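Local coordinates for ADP-dependent (S)-NAD(P)H-hydrate dehydratase (Enterococcus faecalis, PDB 2R3B), which probably dehydrates the S-form of hydrated NADH or NADPH at the expense of ADP, repairing the damaged cofactor, at residues I60-E65 and V276-I281; L74-T79 and T106-Q111; H208-F213 and G257-H262; A242-Q247 and T287-Y292. All coordinates share one frame; numbering follows the deposited sequence.

Contact 1. Residues I60-E65 and V276-I281; sequences IIMSTE and VLPTKI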
loop_
_atom_site.group_PDB
_atom_site.type_symbol
_atom_site.label_atom_id
_atom_site.label_comp_id
_atom_site.label_asym_id
_atom_site.label_seq_id
_atom_site.Cartn_x
_atom_site.Cartn_y
_atom_site.Cartn_z
ATOM N N ILE B 60 -9.497 -10.591 -8.159
ATOM C CA ILE B 60 -9.506 -11.467 -6.996
ATOM C C ILE B 60 -9.021 -10.754 -5.746
ATOM O O ILE B 60 -9.471 -11.066 -4.626
ATOM C CB ILE B 60 -8.754 -12.804 -7.256
ATOM C CG1 ILE B 60 -9.293 -13.888 -6.327
ATOM C CG2 ILE B 60 -7.262 -12.640 -7.127
ATOM C CD1 ILE B 60 -10.715 -14.309 -6.603
ATOM N N ILE B 61 -8.149 -9.776 -5.927
ATOM C CA ILE B 61 -7.678 -8.971 -4.804
ATOM C C ILE B 61 -8.850 -8.192 -4.222
ATOM O O ILE B 61 -9.013 -8.074 -2.991
ATOM C CB ILE B 61 -6.507 -8.060 -5.256
ATOM C CG1 ILE B 61 -5.289 -8.948 -5.571
ATOM C CG2 ILE B 61 -6.148 -7.026 -4.171
ATOM C CD1 ILE B 61 -4.067 -8.183 -6.211
HETATM N N MSE B 62 -9.702 -7.679 -5.103
HETATM C CA MSE B 62 -10.885 -6.944 -4.636
HETATM C C MSE B 62 -11.925 -7.849 -3.945
HETATM O O MSE B 62 -12.472 -7.489 -2.894
HETATM C CB MSE B 62 -11.480 -6.125 -5.807
HETATM C CG MSE B 62 -10.573 -4.966 -6.189
HETATM SE SE MSE B 62 -11.316 -3.750 -7.426
HETATM C CE MSE B 62 -11.146 -4.799 -8.998
ATOM N N SER B 63 -12.153 -9.051 -4.480
ATOM C CA SER B 63 -12.969 -10.013 -3.775
ATOM C C SER B 63 -12.424 -10.382 -2.415
ATOM O O SER B 63 -13.190 -10.578 -1.464
ATOM C CB SER B 63 -13.094 -11.300 -4.582
ATOM O OG SER B 63 -13.699 -11.061 -5.819
ATOM N N THR B 64 -11.101 -10.537 -2.335
ATOM C CA THR B 64 -10.441 -10.882 -1.064
ATOM C C THR B 64 -10.664 -9.808 -0.024
ATOM O O THR B 64 -11.022 -10.117 1.104
ATOM C CB THR B 64 -8.947 -11.128 -1.316
ATOM O OG1 THR B 64 -8.833 -12.183 -2.290
ATOM C CG2 THR B 64 -8.207 -11.490 -0.003
ATOM N N GLU B 65 -10.479 -8.549 -0.382
ATOM C CA GLU B 65 -10.668 -7.456 0.574
ATOM C C GLU B 65 -12.128 -7.449 1.098
ATOM O O GLU B 65 -12.382 -7.220 2.281
ATOM C CB GLU B 65 -10.296 -6.111 -0.079
ATOM C CG GLU B 65 -10.327 -4.939 0.910
ATOM C CD GLU B 65 -9.489 -3.733 0.496
ATOM O OE1 GLU B 65 -9.246 -3.582 -0.730
ATOM O OE2 GLU B 65 -9.091 -2.947 1.419
ATOM N N VAL B 276 -17.772 5.325 -7.380
ATOM C CA VAL B 276 -17.584 4.660 -6.106
ATOM C C VAL B 276 -16.521 3.563 -6.307
ATOM O O VAL B 276 -16.757 2.566 -6.958
ATOM C CB VAL B 276 -18.866 4.021 -5.598
ATOM C CG1 VAL B 276 -18.602 3.280 -4.278
ATOM C CG2 VAL B 276 -19.982 5.129 -5.418
ATOM N N LEU B 277 -15.342 3.801 -5.787
ATOM C CA LEU B 277 -14.251 2.821 -5.888
ATOM C C LEU B 277 -14.690 1.575 -5.157
ATOM O O LEU B 277 -15.079 1.646 -3.988
ATOM C CB LEU B 277 -12.978 3.370 -5.266
ATOM C CG LEU B 277 -12.243 4.536 -5.918
ATOM C CD1 LEU B 277 -11.015 4.880 -5.049
ATOM C CD2 LEU B 277 -11.865 4.260 -7.371
ATOM N N PRO B 278 -14.653 0.418 -5.832
ATOM C CA PRO B 278 -15.170 -0.788 -5.151
ATOM C C PRO B 278 -14.518 -1.142 -3.824
ATOM O O PRO B 278 -15.180 -1.684 -2.909
ATOM C CB PRO B 278 -14.902 -1.879 -6.180
ATOM C CG PRO B 278 -14.988 -1.212 -7.447
ATOM C CD PRO B 278 -14.296 0.117 -7.220
ATOM N N THR B 279 -13.228 -0.866 -3.701
ATOM C CA THR B 279 -12.539 -1.112 -2.460
ATOM C C THR B 279 -13.069 -0.265 -1.309
ATOM O O THR B 279 -12.977 -0.695 -0.161
ATOM C CB THR B 279 -11.042 -0.906 -2.595
ATOM O OG1 THR B 279 -10.808 0.420 -3.025
ATOM C CG2 THR B 279 -10.472 -1.873 -3.631
ATOM N N LYS B 280 -13.668 0.903 -1.601
ATOM C CA LYS B 280 -14.319 1.692 -0.529
ATOM C C LYS B 280 -15.562 1.034 0.058
ATOM O O LYS B 280 -15.865 1.214 1.259
ATOM C CB LYS B 280 -14.695 3.098 -0.997
ATOM C CG LYS B 280 -13.519 4.008 -1.091
ATOM C CD LYS B 280 -13.903 5.434 -1.446
ATOM C CE LYS B 280 -14.590 6.173 -0.279
ATOM N NZ LYS B 280 -14.739 7.695 -0.473
ATOM N N ILE B 281 -16.278 0.240 -0.750
ATOM C CA ILE B 281 -17.405 -0.508 -0.239
ATOM C C ILE B 281 -16.882 -1.541 0.740
ATOM O O ILE B 281 -17.363 -1.653 1.856
ATOM C CB ILE B 281 -18.225 -1.187 -1.340
ATOM C CG1 ILE B 281 -18.872 -0.115 -2.249
ATOM C CG2 ILE B 281 -19.292 -2.144 -0.727
ATOM C CD1 ILE B 281 -19.519 -0.692 -3.543
#

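Contact 2. Residues L74-T79 and T106-Q111; sequences LTTVIT and TNVVEQ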
loop_
_atom_site.group_PDB
_atom_site.type_symbol
_atom_site.label_atom_id
_atom_site.label_comp_id
_atom_site.label_asym_id
_atom_site.label_seq_id
_atom_site.Cartn_x
_atom_site.Cartn_y
_atom_site.Cartn_z
ATOM N N LEU B 74 -11.621 -17.215 8.063
ATOM C CA LEU B 74 -10.359 -17.515 7.408
ATOM C C LEU B 74 -10.548 -17.445 5.912
ATOM O O LEU B 74 -11.546 -17.940 5.416
ATOM C CB LEU B 74 -9.875 -18.906 7.795
ATOM C CG LEU B 74 -9.268 -19.052 9.196
ATOM C CD1 LEU B 74 -8.924 -20.520 9.433
ATOM C CD2 LEU B 74 -8.019 -18.169 9.397
ATOM N N THR B 75 -9.620 -16.805 5.209
ATOM C CA THR B 75 -9.748 -16.612 3.761
ATOM C C THR B 75 -8.465 -17.109 3.107
ATOM O O THR B 75 -7.368 -16.667 3.470
ATOM C CB THR B 75 -10.003 -15.120 3.378
ATOM O OG1 THR B 75 -11.260 -14.692 3.933
ATOM C CG2 THR B 75 -10.071 -14.897 1.861
ATOM N N THR B 76 -8.632 -18.010 2.135
ATOM C CA THR B 76 -7.518 -18.483 1.299
ATOM C C THR B 76 -7.807 -18.135 -0.140
ATOM O O THR B 76 -8.962 -18.291 -0.594
ATOM C CB THR B 76 -7.316 -20.003 1.433
ATOM O OG1 THR B 76 -7.203 -20.327 2.810
ATOM C CG2 THR B 76 -6.040 -20.467 0.716
ATOM N N VAL B 77 -6.778 -17.700 -0.865
ATOM C CA VAL B 77 -6.938 -17.314 -2.252
ATOM C C VAL B 77 -6.097 -18.228 -3.126
ATOM O O VAL B 77 -4.880 -18.309 -2.953
ATOM C CB VAL B 77 -6.581 -15.839 -2.493
ATOM C CG1 VAL B 77 -6.963 -15.389 -3.929
ATOM C CG2 VAL B 77 -7.312 -14.919 -1.457
ATOM N N ILE B 78 -6.753 -18.894 -4.075
ATOM C CA ILE B 78 -6.059 -19.624 -5.151
ATOM C C ILE B 78 -6.043 -18.723 -6.382
ATOM O O ILE B 78 -7.089 -18.409 -6.945
ATOM C CB ILE B 78 -6.761 -20.955 -5.509
ATOM C CG1 ILE B 78 -6.863 -21.884 -4.297
ATOM C CG2 ILE B 78 -6.066 -21.647 -6.729
ATOM C CD1 ILE B 78 -7.852 -23.055 -4.544
ATOM N N THR B 79 -4.868 -18.246 -6.730
ATOM C CA THR B 79 -4.693 -17.235 -7.749
ATOM C C THR B 79 -3.307 -17.371 -8.324
ATOM O O THR B 79 -2.458 -18.012 -7.744
ATOM C CB THR B 79 -4.898 -15.810 -7.190
ATOM O OG1 THR B 79 -4.855 -14.884 -8.279
ATOM C CG2 THR B 79 -3.816 -15.402 -6.180
ATOM N N THR B 106 -6.098 -28.422 -3.852
ATOM C CA THR B 106 -7.092 -29.434 -3.546
ATOM C C THR B 106 -7.365 -29.545 -2.050
ATOM O O THR B 106 -8.501 -29.690 -1.629
ATOM C CB THR B 106 -6.628 -30.777 -4.161
ATOM O OG1 THR B 106 -6.515 -30.596 -5.594
ATOM C CG2 THR B 106 -7.551 -31.915 -3.801
ATOM N N ASN B 107 -6.330 -29.414 -1.238
ATOM C CA ASN B 107 -6.453 -29.469 0.198
ATOM C C ASN B 107 -7.300 -28.329 0.713
ATOM O O ASN B 107 -8.208 -28.534 1.533
ATOM C CB ASN B 107 -5.062 -29.412 0.813
ATOM C CG ASN B 107 -5.009 -29.856 2.240
ATOM O OD1 ASN B 107 -6.019 -30.046 2.929
ATOM N ND2 ASN B 107 -3.791 -30.080 2.689
ATOM N N VAL B 108 -6.991 -27.118 0.267
ATOM C CA VAL B 108 -7.733 -25.958 0.740
ATOM C C VAL B 108 -9.181 -25.979 0.265
ATOM O O VAL B 108 -10.096 -25.601 1.004
ATOM C CB VAL B 108 -7.021 -24.595 0.465
ATOM C CG1 VAL B 108 -5.587 -24.608 1.029
ATOM C CG2 VAL B 108 -7.021 -24.211 -0.974
ATOM N N VAL B 109 -9.424 -26.427 -0.951
ATOM C CA VAL B 109 -10.814 -26.564 -1.401
ATOM C C VAL B 109 -11.580 -27.620 -0.582
ATOM O O VAL B 109 -12.748 -27.423 -0.224
ATOM C CB VAL B 109 -10.867 -26.904 -2.912
ATOM C CG1 VAL B 109 -12.258 -27.365 -3.292
ATOM C CG2 VAL B 109 -10.375 -25.713 -3.723
ATOM N N GLU B 110 -10.913 -28.725 -0.255
ATOM C CA GLU B 110 -11.528 -29.809 0.537
ATOM C C GLU B 110 -11.979 -29.336 1.929
ATOM O O GLU B 110 -13.018 -29.766 2.426
ATOM C CB GLU B 110 -10.554 -30.953 0.681
ATOM C CG GLU B 110 -11.167 -32.251 1.140
ATOM C CD GLU B 110 -11.373 -32.351 2.647
ATOM O OE1 GLU B 110 -10.667 -31.646 3.441
ATOM O OE2 GLU B 110 -12.237 -33.185 3.064
ATOM N N GLN B 111 -11.206 -28.436 2.527
ATOM C CA GLN B 111 -11.512 -27.868 3.843
ATOM C C GLN B 111 -12.490 -26.680 3.855
ATOM O O GLN B 111 -12.936 -26.242 4.923
ATOM C CB GLN B 111 -10.239 -27.350 4.460
ATOM C CG GLN B 111 -9.260 -28.424 4.790
ATOM C CD GLN B 111 -8.076 -27.829 5.503
ATOM O OE1 GLN B 111 -8.219 -27.224 6.580
ATOM N NE2 GLN B 111 -6.896 -27.965 4.907
#

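Contact 3. Residues H208-F213 and G257-H262; sequences HRTTIF and GAVYLH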
loop_
_atom_site.group_PDB
_atom_site.type_symbol
_atom_site.label_atom_id
_atom_site.label_comp_id
_atom_site.label_asym_id
_atom_site.label_seq_id
_atom_site.Cartn_x
_atom_site.Cartn_y
_atom_site.Cartn_z
ATOM N N HIS B 208 -29.277 -3.034 -12.620
ATOM C CA HIS B 208 -29.538 -1.785 -11.898
ATOM C C HIS B 208 -30.353 -2.104 -10.656
ATOM O O HIS B 208 -30.211 -1.446 -9.627
ATOM C CB HIS B 208 -30.301 -0.807 -12.833
ATOM C CG HIS B 208 -30.712 0.494 -12.189
ATOM N ND1 HIS B 208 -29.831 1.309 -11.502
ATOM C CD2 HIS B 208 -31.912 1.136 -12.167
ATOM C CE1 HIS B 208 -30.469 2.389 -11.077
ATOM N NE2 HIS B 208 -31.735 2.304 -11.460
ATOM N N ARG B 209 -31.195 -3.131 -10.757
ATOM C CA ARG B 209 -31.992 -3.604 -9.620
ATOM C C ARG B 209 -31.937 -5.142 -9.589
ATOM O O ARG B 209 -32.802 -5.851 -10.139
ATOM C CB ARG B 209 -33.428 -3.072 -9.722
ATOM C CG ARG B 209 -33.505 -1.558 -9.692
ATOM C CD ARG B 209 -33.463 -1.020 -8.306
ATOM N NE ARG B 209 -33.610 0.439 -8.283
ATOM C CZ ARG B 209 -32.586 1.285 -8.244
ATOM N NH1 ARG B 209 -31.344 0.848 -8.245
ATOM N NH2 ARG B 209 -32.793 2.585 -8.227
ATOM N N THR B 210 -30.877 -5.634 -8.943
ATOM C CA THR B 210 -30.578 -7.039 -8.888
ATOM C C THR B 210 -31.758 -7.844 -8.339
ATOM O O THR B 210 -32.437 -7.396 -7.420
ATOM C CB THR B 210 -29.293 -7.237 -8.097
ATOM O OG1 THR B 210 -28.214 -6.655 -8.858
ATOM C CG2 THR B 210 -28.982 -8.725 -7.789
ATOM N N THR B 211 -31.979 -9.017 -8.927
ATOM C CA THR B 211 -33.049 -9.929 -8.566
ATOM C C THR B 211 -32.458 -11.277 -8.246
ATOM O O THR B 211 -31.582 -11.773 -8.973
ATOM C CB THR B 211 -34.085 -10.076 -9.709
ATOM O OG1 THR B 211 -34.433 -8.773 -10.208
ATOM C CG2 THR B 211 -35.367 -10.785 -9.205
ATOM N N ILE B 212 -32.908 -11.864 -7.148
ATOM C CA ILE B 212 -32.429 -13.180 -6.730
ATOM C C ILE B 212 -33.538 -14.220 -6.876
ATOM O O ILE B 212 -34.579 -14.130 -6.203
ATOM C CB ILE B 212 -31.893 -13.168 -5.284
ATOM C CG1 ILE B 212 -30.869 -12.040 -5.087
ATOM C CG2 ILE B 212 -31.312 -14.540 -4.888
ATOM C CD1 ILE B 212 -30.591 -11.762 -3.654
ATOM N N PHE B 213 -33.289 -15.188 -7.751
ATOM C CA PHE B 213 -34.188 -16.328 -7.992
ATOM C C PHE B 213 -33.684 -17.551 -7.252
ATOM O O PHE B 213 -32.503 -17.878 -7.282
ATOM C CB PHE B 213 -34.291 -16.616 -9.487
ATOM C CG PHE B 213 -34.896 -15.486 -10.245
ATOM C CD1 PHE B 213 -36.274 -15.337 -10.271
ATOM C CD2 PHE B 213 -34.115 -14.525 -10.861
ATOM C CE1 PHE B 213 -36.842 -14.260 -10.937
ATOM C CE2 PHE B 213 -34.683 -13.455 -11.526
ATOM C CZ PHE B 213 -36.056 -13.324 -11.555
ATOM N N GLY B 257 -29.105 -10.474 1.826
ATOM C CA GLY B 257 -28.497 -9.504 2.741
ATOM C C GLY B 257 -27.180 -8.928 2.213
ATOM O O GLY B 257 -26.923 -7.724 2.328
ATOM N N ALA B 258 -26.329 -9.804 1.703
ATOM C CA ALA B 258 -25.090 -9.423 1.029
ATOM C C ALA B 258 -25.329 -8.463 -0.141
ATOM O O ALA B 258 -24.671 -7.420 -0.268
ATOM C CB ALA B 258 -24.322 -10.721 0.553
ATOM N N VAL B 259 -26.253 -8.833 -1.020
ATOM C CA VAL B 259 -26.585 -8.011 -2.188
ATOM C C VAL B 259 -27.108 -6.651 -1.748
ATOM O O VAL B 259 -26.722 -5.614 -2.293
ATOM C CB VAL B 259 -27.627 -8.756 -3.064
ATOM C CG1 VAL B 259 -28.264 -7.831 -4.166
ATOM C CG2 VAL B 259 -26.996 -9.994 -3.670
ATOM N N TYR B 260 -27.978 -6.631 -0.736
ATOM C CA TYR B 260 -28.515 -5.377 -0.244
ATOM C C TYR B 260 -27.453 -4.476 0.380
ATOM O O TYR B 260 -27.420 -3.262 0.140
ATOM C CB TYR B 260 -29.636 -5.632 0.801
ATOM C CG TYR B 260 -30.311 -4.329 1.193
ATOM C CD1 TYR B 260 -31.217 -3.696 0.315
ATOM C CD2 TYR B 260 -29.992 -3.684 2.370
ATOM C CE1 TYR B 260 -31.800 -2.477 0.649
ATOM C CE2 TYR B 260 -30.579 -2.459 2.700
ATOM C CZ TYR B 260 -31.476 -1.875 1.840
ATOM O OH TYR B 260 -32.045 -0.663 2.198
ATOM N N LEU B 261 -26.606 -5.048 1.225
ATOM C CA LEU B 261 -25.582 -4.259 1.899
ATOM C C LEU B 261 -24.624 -3.662 0.894
ATOM O O LEU B 261 -24.264 -2.498 1.011
ATOM C CB LEU B 261 -24.774 -5.134 2.879
ATOM C CG LEU B 261 -23.742 -4.417 3.745
ATOM C CD1 LEU B 261 -24.389 -3.269 4.504
ATOM C CD2 LEU B 261 -23.013 -5.445 4.669
ATOM N N HIS B 262 -24.197 -4.454 -0.086
ATOM C CA HIS B 262 -23.311 -3.957 -1.155
ATOM C C HIS B 262 -23.852 -2.666 -1.809
ATOM O O HIS B 262 -23.140 -1.699 -1.950
ATOM C CB HIS B 262 -23.124 -5.077 -2.168
ATOM C CG HIS B 262 -22.365 -4.725 -3.405
ATOM N ND1 HIS B 262 -22.988 -4.571 -4.630
ATOM C CD2 HIS B 262 -21.030 -4.618 -3.642
ATOM C CE1 HIS B 262 -22.075 -4.328 -5.555
ATOM N NE2 HIS B 262 -20.881 -4.351 -4.984
#

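Contact 4. Residues A242-Q247 and T287-Y292; sequences AGFLAQ and TYMKKY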
loop_
_atom_site.group_PDB
_atom_site.type_symbol
_atom_site.label_atom_id
_atom_site.label_comp_id
_atom_site.label_asym_id
_atom_site.label_seq_id
_atom_site.Cartn_x
_atom_site.Cartn_y
_atom_site.Cartn_z
ATOM N N ALA B 242 -19.677 -14.394 -0.455
ATOM C CA ALA B 242 -18.889 -15.502 0.119
ATOM C C ALA B 242 -18.696 -15.367 1.638
ATOM O O ALA B 242 -18.871 -16.322 2.387
ATOM C CB ALA B 242 -17.523 -15.611 -0.643
ATOM N N GLY B 243 -18.313 -14.177 2.107
ATOM C CA GLY B 243 -18.147 -13.901 3.536
ATOM C C GLY B 243 -19.447 -14.045 4.328
ATOM O O GLY B 243 -19.439 -14.509 5.460
ATOM N N PHE B 244 -20.572 -13.639 3.728
ATOM C CA PHE B 244 -21.851 -13.809 4.380
ATOM C C PHE B 244 -22.215 -15.277 4.538
ATOM O O PHE B 244 -22.618 -15.702 5.623
ATOM C CB PHE B 244 -22.958 -13.047 3.652
ATOM C CG PHE B 244 -23.164 -11.654 4.169
ATOM C CD1 PHE B 244 -22.066 -10.805 4.342
ATOM C CD2 PHE B 244 -24.429 -11.167 4.433
ATOM C CE1 PHE B 244 -22.239 -9.505 4.840
ATOM C CE2 PHE B 244 -24.608 -9.855 4.923
ATOM C CZ PHE B 244 -23.520 -9.026 5.111
ATOM N N LEU B 245 -22.068 -16.052 3.469
ATOM C CA LEU B 245 -22.396 -17.492 3.513
ATOM C C LEU B 245 -21.474 -18.244 4.490
ATOM O O LEU B 245 -21.830 -19.289 5.029
ATOM C CB LEU B 245 -22.346 -18.108 2.127
ATOM C CG LEU B 245 -23.510 -17.699 1.223
ATOM C CD1 LEU B 245 -23.247 -18.153 -0.202
ATOM C CD2 LEU B 245 -24.846 -18.270 1.746
ATOM N N ALA B 246 -20.289 -17.695 4.727
ATOM C CA ALA B 246 -19.329 -18.279 5.651
ATOM C C ALA B 246 -19.774 -18.173 7.105
ATOM O O ALA B 246 -19.463 -19.058 7.893
ATOM C CB ALA B 246 -17.953 -17.641 5.483
ATOM N N GLN B 247 -20.550 -17.131 7.419
ATOM C CA GLN B 247 -20.834 -16.739 8.793
ATOM C C GLN B 247 -22.280 -16.918 9.227
ATOM O O GLN B 247 -22.537 -17.091 10.416
ATOM C CB GLN B 247 -20.610 -15.238 8.928
ATOM C CG GLN B 247 -19.270 -14.778 8.847
ATOM C CD GLN B 247 -19.294 -13.288 8.878
ATOM O OE1 GLN B 247 -19.427 -12.696 9.949
ATOM N NE2 GLN B 247 -19.172 -12.666 7.706
ATOM N N THR B 287 -18.031 -1.168 9.797
ATOM C CA THR B 287 -18.882 -0.146 10.446
ATOM C C THR B 287 -20.351 -0.296 10.108
ATOM O O THR B 287 -21.219 -0.202 10.978
ATOM C CB THR B 287 -18.392 1.261 10.188
ATOM O OG1 THR B 287 -18.281 1.487 8.780
ATOM C CG2 THR B 287 -17.038 1.444 10.808
ATOM N N TYR B 288 -20.655 -0.598 8.850
ATOM C CA TYR B 288 -22.044 -0.831 8.483
ATOM C C TYR B 288 -22.641 -2.069 9.136
ATOM O O TYR B 288 -23.779 -2.036 9.604
ATOM C CB TYR B 288 -22.194 -0.951 6.960
ATOM C CG TYR B 288 -22.381 0.367 6.257
ATOM C CD1 TYR B 288 -21.303 1.215 6.057
ATOM C CD2 TYR B 288 -23.648 0.787 5.847
ATOM C CE1 TYR B 288 -21.461 2.435 5.399
ATOM C CE2 TYR B 288 -23.820 2.009 5.198
ATOM C CZ TYR B 288 -22.714 2.824 4.980
ATOM O OH TYR B 288 -22.836 4.052 4.335
HETATM N N MSE B 289 -21.888 -3.171 9.161
HETATM C CA MSE B 289 -22.413 -4.398 9.733
HETATM C C MSE B 289 -22.671 -4.265 11.231
HETATM O O MSE B 289 -23.637 -4.818 11.733
HETATM C CB MSE B 289 -21.501 -5.582 9.431
HETATM C CG MSE B 289 -21.470 -5.896 7.941
HETATM SE SE MSE B 289 -20.297 -7.342 7.481
HETATM C CE MSE B 289 -21.231 -8.712 8.316
ATOM N N LYS B 290 -21.833 -3.498 11.929
ATOM C CA LYS B 290 -22.031 -3.261 13.346
ATOM C C LYS B 290 -23.383 -2.576 13.603
ATOM O O LYS B 290 -24.072 -2.890 14.565
ATOM C CB LYS B 290 -20.883 -2.396 13.883
ATOM C CG LYS B 290 -20.898 -2.236 15.412
ATOM C CD LYS B 290 -20.571 -3.543 16.126
ATOM C CE LYS B 290 -20.756 -3.385 17.625
ATOM N NZ LYS B 290 -20.290 -4.621 18.277
ATOM N N LYS B 291 -23.754 -1.666 12.721
ATOM C CA LYS B 291 -24.967 -0.868 12.895
ATOM C C LYS B 291 -26.208 -1.761 12.821
ATOM O O LYS B 291 -27.150 -1.558 13.567
ATOM C CB LYS B 291 -25.019 0.269 11.859
ATOM C CG LYS B 291 -26.441 0.806 11.584
ATOM C CD LYS B 291 -26.441 2.249 11.113
ATOM C CE LYS B 291 -27.785 2.660 10.457
ATOM N NZ LYS B 291 -28.957 1.817 10.853
ATOM N N TYR B 292 -26.192 -2.768 11.940
ATOM C CA TYR B 292 -27.336 -3.695 11.760
ATOM C C TYR B 292 -27.301 -4.965 12.577
ATOM O O TYR B 292 -28.318 -5.680 12.676
ATOM C CB TYR B 292 -27.539 -4.005 10.278
ATOM C CG TYR B 292 -27.824 -2.718 9.564
ATOM C CD1 TYR B 292 -29.075 -2.137 9.653
ATOM C CD2 TYR B 292 -26.821 -2.006 8.912
ATOM C CE1 TYR B 292 -29.332 -0.906 9.087
ATOM C CE2 TYR B 292 -27.076 -0.781 8.312
ATOM C CZ TYR B 292 -28.336 -0.231 8.410
ATOM O OH TYR B 292 -28.635 0.988 7.845
#

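Contact 1. Residues I60-E65 and V276-I281
M62 and E65 reach from one side of helix 57-70 to the beginning of helix 278-292, where T279 faces both. The methyl CG2 of T279 is the shared surface: it lies 4.0 Å from CG of M62 and 3.6 Å from OE1 of E65, the two longer side chains running at a slant to the short threonine, whose methyl is small enough to touch both. With CG trans to its backbone N (chi1 -174°), E65 stretches out almost fully, which sets its carboxylate beside the methyl. There OE1 also makes a salt bridge with R90 and OE2 accepts a hydrogen bond from Q283, two grips that would fix the rotation of this buried acid. M62, a selenomethionine, instead bends at chi3 (-76°). Its SE comes within 4.2 Å of CB of P278, a compact, rigid residue against which a flexible chain can settle. The second subunit covers this junction, with its P92 on M62 and its E93 on P278 and T279. M62 also touches D235 and lies close to A59, both predicted to bind (6S)-NADPHX, and a bound ethanediol lies beside it. The contact is thus helix-to-helix packing in the ribokinase-like fold, bordering the probable substrate pocket.

Contact 2. Residues L74-T79 and T106-Q111
I78 and T76 of strand 74-78 meet V108 and V109 of helix 102-111 in the helix-on-sheet packing of a Rossmann-like alpha/beta/alpha sandwich. Strand and helix run roughly antiparallel, at 140°, with their axes 9.8 Å apart. The contact between the two segments is wholly apolar. The end of I78 supplies most of it: with CG1 trans to the carbonyl carbon and the chain extended beyond, CD1 is carried out to the helix, 3.8 Å from CG2 of V108 and equally far from CG2 of V109. I78 and V108 lie alongside, running in opposite senses, whereas V109 meets I78 nearly at a right angle. T76 turns its methyl to the same surface, CG2 lying 4.2 Å from CG1 of V108. Beta-branched residues suit both partners, being at home in a strand and giving the helix a short, stiff face. V77 points the other way, to I60 and T64 of helix 57-70, so the strand is covered on both faces. No hydrogen bond crosses the contact; within the helix, Q111 NE2 donates to N107 OD1 at 3.0 Å, coming from well above the carbonyl plane of the asparagine side chain.

Contact 3. Residues H208-F213 and G257-H262
In the ribokinase-like alpha/beta fold, helix 252-269 packs against the antiparallel margin of the central sheet, and here V259 carries the whole contact, meeting T210 and I212 at strand 211-213. Its two methyl branches divide the work. CG1, trans to the backbone N (chi1 168°), turns to T210 and lies 3.8 Å from the methyl CG2, with CB of the threonine slightly farther off. CG2 of V259 takes the other neighbour, 4.0 Å from CD1 of I212, and those two side chains slide past each other in opposite directions. A forked, compact residue suits this place because it can touch both T210, just before the strand, and I212 in it without pushing the helix away. T210 and I212 both point at the helix, while T211 between them points away from it and hydrogen-bonds Q220. T210 is a natural boundary residue: its methyl joins the apolar packing and its OG1 is engaged with the backbone N of S207. Elsewhere on the helix, A258 and L261 pack on helix 233-247. Just before the strand the chain is polar. H208 hydrogen-bonds Y40 of the second subunit through its backbone N, and R209 folds back so that NH1 lies 3.3 Å above the plane of the H208 ring, off toward its rim. NH1 also bonds O of G224, and it donates to O of H208 at 2.9 Å, a bent bond of 135°.

Contact 4. Residues A242-Q247 and T287-Y292
The ring of F244 meets M289 obliquely, in a Met-aromatic contact that joins helices 233-247 and 278-292 of the ribokinase-like fold. SE of M289, a selenomethionine, stands 5.1 Å from the centroid of the F244 ring and 68° off the ring normal, a slanting approach. The two side chains come from opposite directions: M289 runs straight out from its helix and bends only at chi3 (67°), which lets its SE and its terminal methyl CE both touch CE1 of F244, at 3.9 and 3.7 Å. A long, flexible chain suits a place where the nearest backbone CA atoms, those of F244 and M289, remain 10.8 Å apart. L261 of helix 252-269 touches both residues, and F248 packs edge-to-face with F244, making this a small apolar cluster. Y274 of the third subunit packs on M289 and Q247. With Q247 the chemistry changes: a long amide can serve several polar partners at once, and here its OE1 accepts from R35, while NE2 binds both O of S70 and O of G243. The G243 bond measures 2.9 Å from NE2 of Q247 to O of G243 and is fairly straight; G243 O lies in the amide plane of Q247, but the donor sits well above the carbonyl plane of G243.

In the fold
All four contacts are buried, and none has a hydrogen bond across it. Contacts 2 and 3 each lay a helix on the central sheet, on opposite sides of the chain's centre, and rely on beta-branched residues. Contacts 1 and 4 join helix to helix and share helix 278-292; both reach across with a long selenomethionine. Contact 1 differs in its buried carboxylate and its place near the predicted substrate site, whereas contacts 2 and 4 lie away from it. Contact 3 touches contact 4 through helix 252-269, and contact 1 touches contact 2 through the successive elements 57-70 and 74-78. The second subunit packs on contact 1 and reaches H208 of contact 3; the third touches contacts 2 and 4.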